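PDB 5G5G: putative xanthine dehydrogenase YAGS fad-binding subunit from Escherichia coli, which probably serves as the molybdenum-binding subunit of a periplasmic aldehyde oxidase, holding the molybdenum and its pterin cytosine dinucleotide cofactor, at which aldehydes are oxidised. Local coordinates for residues P276-H288 with P344-G357. Numbering follows the deposited sequence.
Sequences PNNTTHRPATLQH and PEGNAMRAPGEAPG. With MOS (dioxothiomolybdenum(VI) ion), chain Z; MCN (pterin cytosine dinucleotide), chain Y.
Arg282 reaches into the active-site loop of Met349 to Pro352, in the molybdopterin-binding domain of the xanthine oxidase family, and this is the tight part of the contact. Its chain runs out straight from the backbone and then bends at chi3 (-54°), which turns the guanidinium in between two side chains: Ala355 CB lies over one face, Met349 CB and CG over the other. At the edge, NH2 gives a nearly straight bond to Arg350 O (2.9 Å, 171°), lying almost in the guanidinium plane, while NH1 makes a weak one to Met349 O. Gln185 takes NE and Glu317 forms a salt bridge with NH1, so the group is fixed in rotation and its charge is probably well compensated. The loop it bonds to passes the metal centre: Arg350 N is 3.4 Å from atom S of the dioxothiomolybdenum ion, and the Arg350 guanidinium, its NE bonded to Gly691 O, places one face over N8' of the pterin.

Further back, His281 and Gly346 form a single beta bridge, with Asn347 N donating to His281 O at 2.9 Å. With CG between the backbone N and the carbonyl carbon (chi1 57°), the imidazole folds back over the 344-347 backbone, and Gly346 CA makes a CH-pi contact over its face, 3.8 Å from the ring centroid. ND1 donates to Arg282 O, and NE2 reaches Pro344 O at 2.7 Å, so both ring nitrogens are used.

Beside this bridge, where Asn347 and Ala348 are partly exposed, the contact is partly water-mediated: one water joins Thr279 O to Glu345 N, another Thr280 OG1 to Ala348 O. At the far end, strand 285-293 meets helix 354-372 through Gln287, whose OE1 bonds to His304. Its NE2 donates to Thr285 OG1, itself bonded to Thr182, and to Pro356 O, 3.0 Å away and approached from above the carbonyl plane.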
# COMPACT_ATOMS: atom_id res chain seq x y z
N PRO C 276 -1.32 7.06 -8.46
CA PRO C 276 -0.99 5.94 -9.35
C PRO C 276 -0.77 6.30 -10.85
O PRO C 276 0.08 5.67 -11.50
CB PRO C 276 -2.14 4.96 -9.13
CG PRO C 276 -2.56 5.23 -7.74
CD PRO C 276 -2.47 6.74 -7.61
N ASN C 277 -1.53 7.29 -11.37
CA ASN C 277 -1.31 7.80 -12.72
C ASN C 277 -0.34 8.98 -12.81
O ASN C 277 0.33 9.11 -13.83
CB ASN C 277 -2.63 8.14 -13.46
CG ASN C 277 -3.46 6.94 -13.77
OD1 ASN C 277 -3.21 6.22 -14.75
ND2 ASN C 277 -4.41 6.67 -12.93
N ASN C 278 -0.27 9.85 -11.78
CA ASN C 278 0.64 11.01 -11.86
C ASN C 278 2.11 10.60 -11.78
O ASN C 278 2.95 11.20 -12.46
CB ASN C 278 0.38 12.04 -10.76
CG ASN C 278 1.37 13.17 -10.80
OD1 ASN C 278 2.34 13.20 -10.06
ND2 ASN C 278 1.14 14.11 -11.76
N THR C 279 2.40 9.59 -10.96
CA THR C 279 3.78 9.27 -10.62
C THR C 279 4.24 8.10 -11.52
O THR C 279 3.89 8.08 -12.68
CB THR C 279 4.01 8.99 -9.14
OG1 THR C 279 3.32 7.82 -8.66
CG2 THR C 279 3.50 10.18 -8.31
N THR C 280 5.03 7.18 -10.99
CA THR C 280 5.52 6.08 -11.79
C THR C 280 4.89 4.76 -11.32
O THR C 280 4.30 4.69 -10.24
CB THR C 280 7.04 5.96 -11.71
OG1 THR C 280 7.45 5.60 -10.40
CG2 THR C 280 7.69 7.27 -12.09
N HIS C 281 5.09 3.75 -12.16
CA HIS C 281 4.64 2.42 -11.88
C HIS C 281 5.64 1.36 -12.39
O HIS C 281 6.34 1.64 -13.30
CB HIS C 281 3.31 2.12 -12.64
CG HIS C 281 3.42 2.29 -14.12
ND1 HIS C 281 3.60 1.24 -14.98
CD2 HIS C 281 3.40 3.40 -14.89
CE1 HIS C 281 3.71 1.68 -16.21
NE2 HIS C 281 3.59 3.00 -16.19
N ARG C 282 5.65 0.19 -11.78
CA ARG C 282 6.40 -0.90 -12.40
C ARG C 282 5.74 -1.20 -13.77
O ARG C 282 4.56 -1.41 -13.80
CB ARG C 282 6.41 -2.18 -11.58
CG ARG C 282 7.38 -3.21 -12.17
CD ARG C 282 7.28 -4.61 -11.58
NE ARG C 282 7.39 -4.65 -10.12
CZ ARG C 282 8.53 -4.60 -9.40
NH1 ARG C 282 9.69 -4.30 -9.95
NH2 ARG C 282 8.46 -4.67 -8.08
N PRO C 283 6.52 -1.28 -14.86
CA PRO C 283 5.93 -1.71 -16.13
C PRO C 283 5.46 -3.14 -16.07
O PRO C 283 6.16 -4.00 -15.52
CB PRO C 283 7.09 -1.57 -17.12
CG PRO C 283 8.06 -0.61 -16.44
CD PRO C 283 7.93 -0.90 -15.01
N ALA C 284 4.29 -3.38 -16.66
CA ALA C 284 3.84 -4.70 -16.99
C ALA C 284 4.89 -5.36 -17.86
O ALA C 284 5.68 -4.66 -18.56
CB ALA C 284 2.52 -4.66 -17.76
N THR C 285 4.94 -6.69 -17.80
CA THR C 285 5.80 -7.47 -18.67
C THR C 285 5.03 -8.58 -19.39
O THR C 285 4.02 -9.07 -18.94
CB THR C 285 7.05 -8.10 -17.96
OG1 THR C 285 6.62 -9.16 -17.09
CG2 THR C 285 7.83 -7.03 -17.16
N LEU C 286 5.61 -9.03 -20.50
CA LEU C 286 5.13 -10.20 -21.25
C LEU C 286 6.43 -10.97 -21.56
O LEU C 286 7.31 -10.44 -22.25
CB LEU C 286 4.37 -9.74 -22.49
CG LEU C 286 3.68 -10.79 -23.36
CD1 LEU C 286 2.68 -10.09 -24.28
CD2 LEU C 286 4.66 -11.61 -24.18
N GLN C 287 6.58 -12.15 -21.01
CA GLN C 287 7.86 -12.85 -21.02
C GLN C 287 7.74 -14.22 -21.67
O GLN C 287 6.79 -14.96 -21.38
CB GLN C 287 8.39 -13.02 -19.62
CG GLN C 287 8.54 -11.70 -18.85
CD GLN C 287 9.08 -11.91 -17.48
OE1 GLN C 287 10.14 -12.53 -17.27
NE2 GLN C 287 8.41 -11.36 -16.53
N HIS C 288 8.73 -14.57 -22.47
CA HIS C 288 8.74 -15.87 -23.17
C HIS C 288 9.99 -16.63 -22.74
O HIS C 288 11.11 -16.15 -22.97
CB HIS C 288 8.70 -15.62 -24.67
CG HIS C 288 8.54 -16.86 -25.48
ND1 HIS C 288 8.94 -16.94 -26.79
CD2 HIS C 288 8.04 -18.07 -25.16
CE1 HIS C 288 8.67 -18.16 -27.26
NE2 HIS C 288 8.12 -18.86 -26.28
N PRO C 344 1.13 6.27 -18.12
CA PRO C 344 2.08 6.99 -17.28
C PRO C 344 3.50 6.35 -17.31
O PRO C 344 3.65 5.19 -17.79
CB PRO C 344 1.43 6.92 -15.91
CG PRO C 344 -0.06 6.97 -16.24
CD PRO C 344 -0.13 6.00 -17.40
N GLU C 345 4.47 7.11 -16.85
CA GLU C 345 5.88 6.69 -16.90
C GLU C 345 6.09 5.40 -16.10
O GLU C 345 5.84 5.35 -14.90
CB GLU C 345 6.80 7.75 -16.29
CG GLU C 345 8.30 7.49 -16.43
CD GLU C 345 9.12 8.58 -15.78
OE1 GLU C 345 9.04 9.75 -16.25
OE2 GLU C 345 9.86 8.27 -14.84
N GLY C 346 6.65 4.40 -16.76
CA GLY C 346 7.14 3.21 -16.11
C GLY C 346 8.50 3.49 -15.51
O GLY C 346 9.35 4.18 -16.10
N ASN C 347 8.74 2.96 -14.33
CA ASN C 347 10.04 3.15 -13.71
C ASN C 347 10.21 2.18 -12.54
O ASN C 347 9.37 1.30 -12.31
CB ASN C 347 10.25 4.63 -13.28
CG ASN C 347 11.67 5.12 -13.52
OD1 ASN C 347 12.67 4.43 -13.20
ND2 ASN C 347 11.78 6.33 -14.02
N ALA C 348 11.27 2.41 -11.77
CA ALA C 348 11.65 1.52 -10.69
C ALA C 348 10.59 1.28 -9.64
O ALA C 348 9.98 2.22 -9.09
CB ALA C 348 12.89 2.02 -9.98
N MET C 349 10.43 0.02 -9.32
CA MET C 349 9.76 -0.42 -8.14
C MET C 349 10.57 -1.60 -7.59
O MET C 349 11.17 -2.34 -8.38
CB MET C 349 8.33 -0.81 -8.43
CG MET C 349 7.56 -1.30 -7.22
SD MET C 349 5.77 -1.42 -7.60
CE MET C 349 5.12 -2.43 -6.28
N ARG C 350 10.57 -1.69 -6.27
CA ARG C 350 11.38 -2.68 -5.48
C ARG C 350 11.83 -3.88 -6.32
O ARG C 350 10.99 -4.67 -6.76
CB ARG C 350 10.59 -3.11 -4.27
CG ARG C 350 11.46 -3.78 -3.19
CD ARG C 350 10.58 -4.01 -1.98
NE ARG C 350 11.36 -4.39 -0.81
CZ ARG C 350 10.93 -4.35 0.46
NH1 ARG C 350 9.69 -4.01 0.74
NH2 ARG C 350 11.74 -4.71 1.45
N ALA C 351 13.13 -3.99 -6.52
CA ALA C 351 13.78 -5.03 -7.38
C ALA C 351 13.30 -4.92 -8.83
O ALA C 351 12.78 -5.88 -9.43
CB ALA C 351 13.57 -6.44 -6.82
N PRO C 352 13.56 -3.78 -9.46
CA PRO C 352 13.21 -3.63 -10.86
C PRO C 352 13.90 -4.70 -11.67
O PRO C 352 15.10 -4.99 -11.44
CB PRO C 352 13.75 -2.25 -11.25
CG PRO C 352 14.56 -1.80 -10.10
CD PRO C 352 14.22 -2.58 -8.91
N GLY C 353 13.12 -5.30 -12.55
CA GLY C 353 13.61 -6.37 -13.40
C GLY C 353 13.56 -7.72 -12.72
O GLY C 353 12.87 -8.63 -13.21
N GLU C 354 14.29 -7.92 -11.61
CA GLU C 354 14.28 -9.23 -10.96
C GLU C 354 12.93 -9.61 -10.40
O GLU C 354 12.52 -10.77 -10.47
CB GLU C 354 15.35 -9.34 -9.86
CG GLU C 354 16.68 -9.85 -10.37
CD GLU C 354 17.53 -8.82 -11.06
OE1 GLU C 354 17.20 -7.62 -11.08
OE2 GLU C 354 18.57 -9.24 -11.60
N ALA C 355 12.17 -8.66 -9.86
CA ALA C 355 10.88 -9.08 -9.29
C ALA C 355 9.99 -9.76 -10.38
O ALA C 355 9.60 -10.91 -10.24
CB ALA C 355 10.18 -7.92 -8.59
N PRO C 356 9.71 -9.08 -11.51
CA PRO C 356 8.91 -9.76 -12.55
C PRO C 356 9.65 -10.85 -13.29
O PRO C 356 9.03 -11.87 -13.69
CB PRO C 356 8.46 -8.60 -13.47
CG PRO C 356 9.56 -7.56 -13.31
CD PRO C 356 9.97 -7.66 -11.86
N GLY C 357 10.96 -10.72 -13.45
CA GLY C 357 11.71 -11.78 -14.14
C GLY C 357 11.63 -13.09 -13.41
O GLY C 357 11.44 -14.14 -14.03
MO MOS Z . 14.64 0.51 -5.04
S MOS Z . 13.38 0.18 -6.95
O1 MOS Z . 14.38 2.28 -4.94
O2 MOS Z . 16.18 0.35 -6.45
N1 MCN Y . 20.47 -4.49 6.30
C2 MCN Y . 21.22 -5.08 7.42
N3 MCN Y . 22.41 -5.75 6.74
C4 MCN Y . 22.73 -5.96 5.47
C5 MCN Y . 21.88 -5.16 4.53
C6 MCN Y . 20.81 -4.56 4.97
O2 MCN Y . 21.03 -5.04 8.52
N4 MCN Y . 23.70 -6.65 4.99
C1' MCN Y . 19.19 -3.97 6.74
C2D MCN Y . 19.34 -2.59 7.47
O2' MCN Y . 18.26 -2.40 8.38
C3' MCN Y . 19.23 -1.72 6.32
C4D MCN Y . 18.13 -2.25 5.30
O4D MCN Y . 18.35 -3.71 5.60
O3' MCN Y . 18.91 -0.30 6.53
C5' MCN Y . 18.19 -2.11 3.90
O5' MCN Y . 19.50 -1.98 3.40
PA MCN Y . 19.73 -2.21 1.88
O1A MCN Y . 21.14 -1.69 1.57
O2A MCN Y . 19.33 -3.60 1.50
O3A MCN Y . 18.63 -1.18 1.14
PB MCN Y . 18.89 0.36 0.90
O1B MCN Y . 19.58 0.56 -0.38
O2B MCN Y . 19.45 0.97 2.14
O3B MCN Y . 17.39 0.83 0.86
C10 MCN Y . 16.63 0.74 -0.42
C9' MCN Y . 15.71 -0.42 -0.50
C8' MCN Y . 15.10 -0.43 -2.00
S8' MCN Y . 16.08 -0.17 -3.33
C7' MCN Y . 13.86 -0.44 -2.06
S7' MCN Y . 12.99 -0.25 -3.62
C6' MCN Y . 12.94 -0.87 -0.88
C7 MCN Y . 13.95 -1.39 0.26
O9' MCN Y . 14.91 -0.47 0.57
N5' MCN Y . 12.35 0.48 -0.39
C4A MCN Y . 11.73 0.54 0.97
N8' MCN Y . 13.14 -1.56 1.49
C4B MCN Y . 12.30 -0.59 1.89
N1' MCN Y . 11.68 -0.72 3.14
C2' MCN Y . 10.98 0.33 3.74
N2' MCN Y . 10.41 0.22 4.85
N3' MCN Y . 10.52 1.27 2.87
C4' MCN Y . 10.94 1.61 1.60
O4' MCN Y . 10.63 2.49 0.77
O HOH W 1 4.13 9.39 -15.13
O HOH W 2 10.02 4.92 -9.77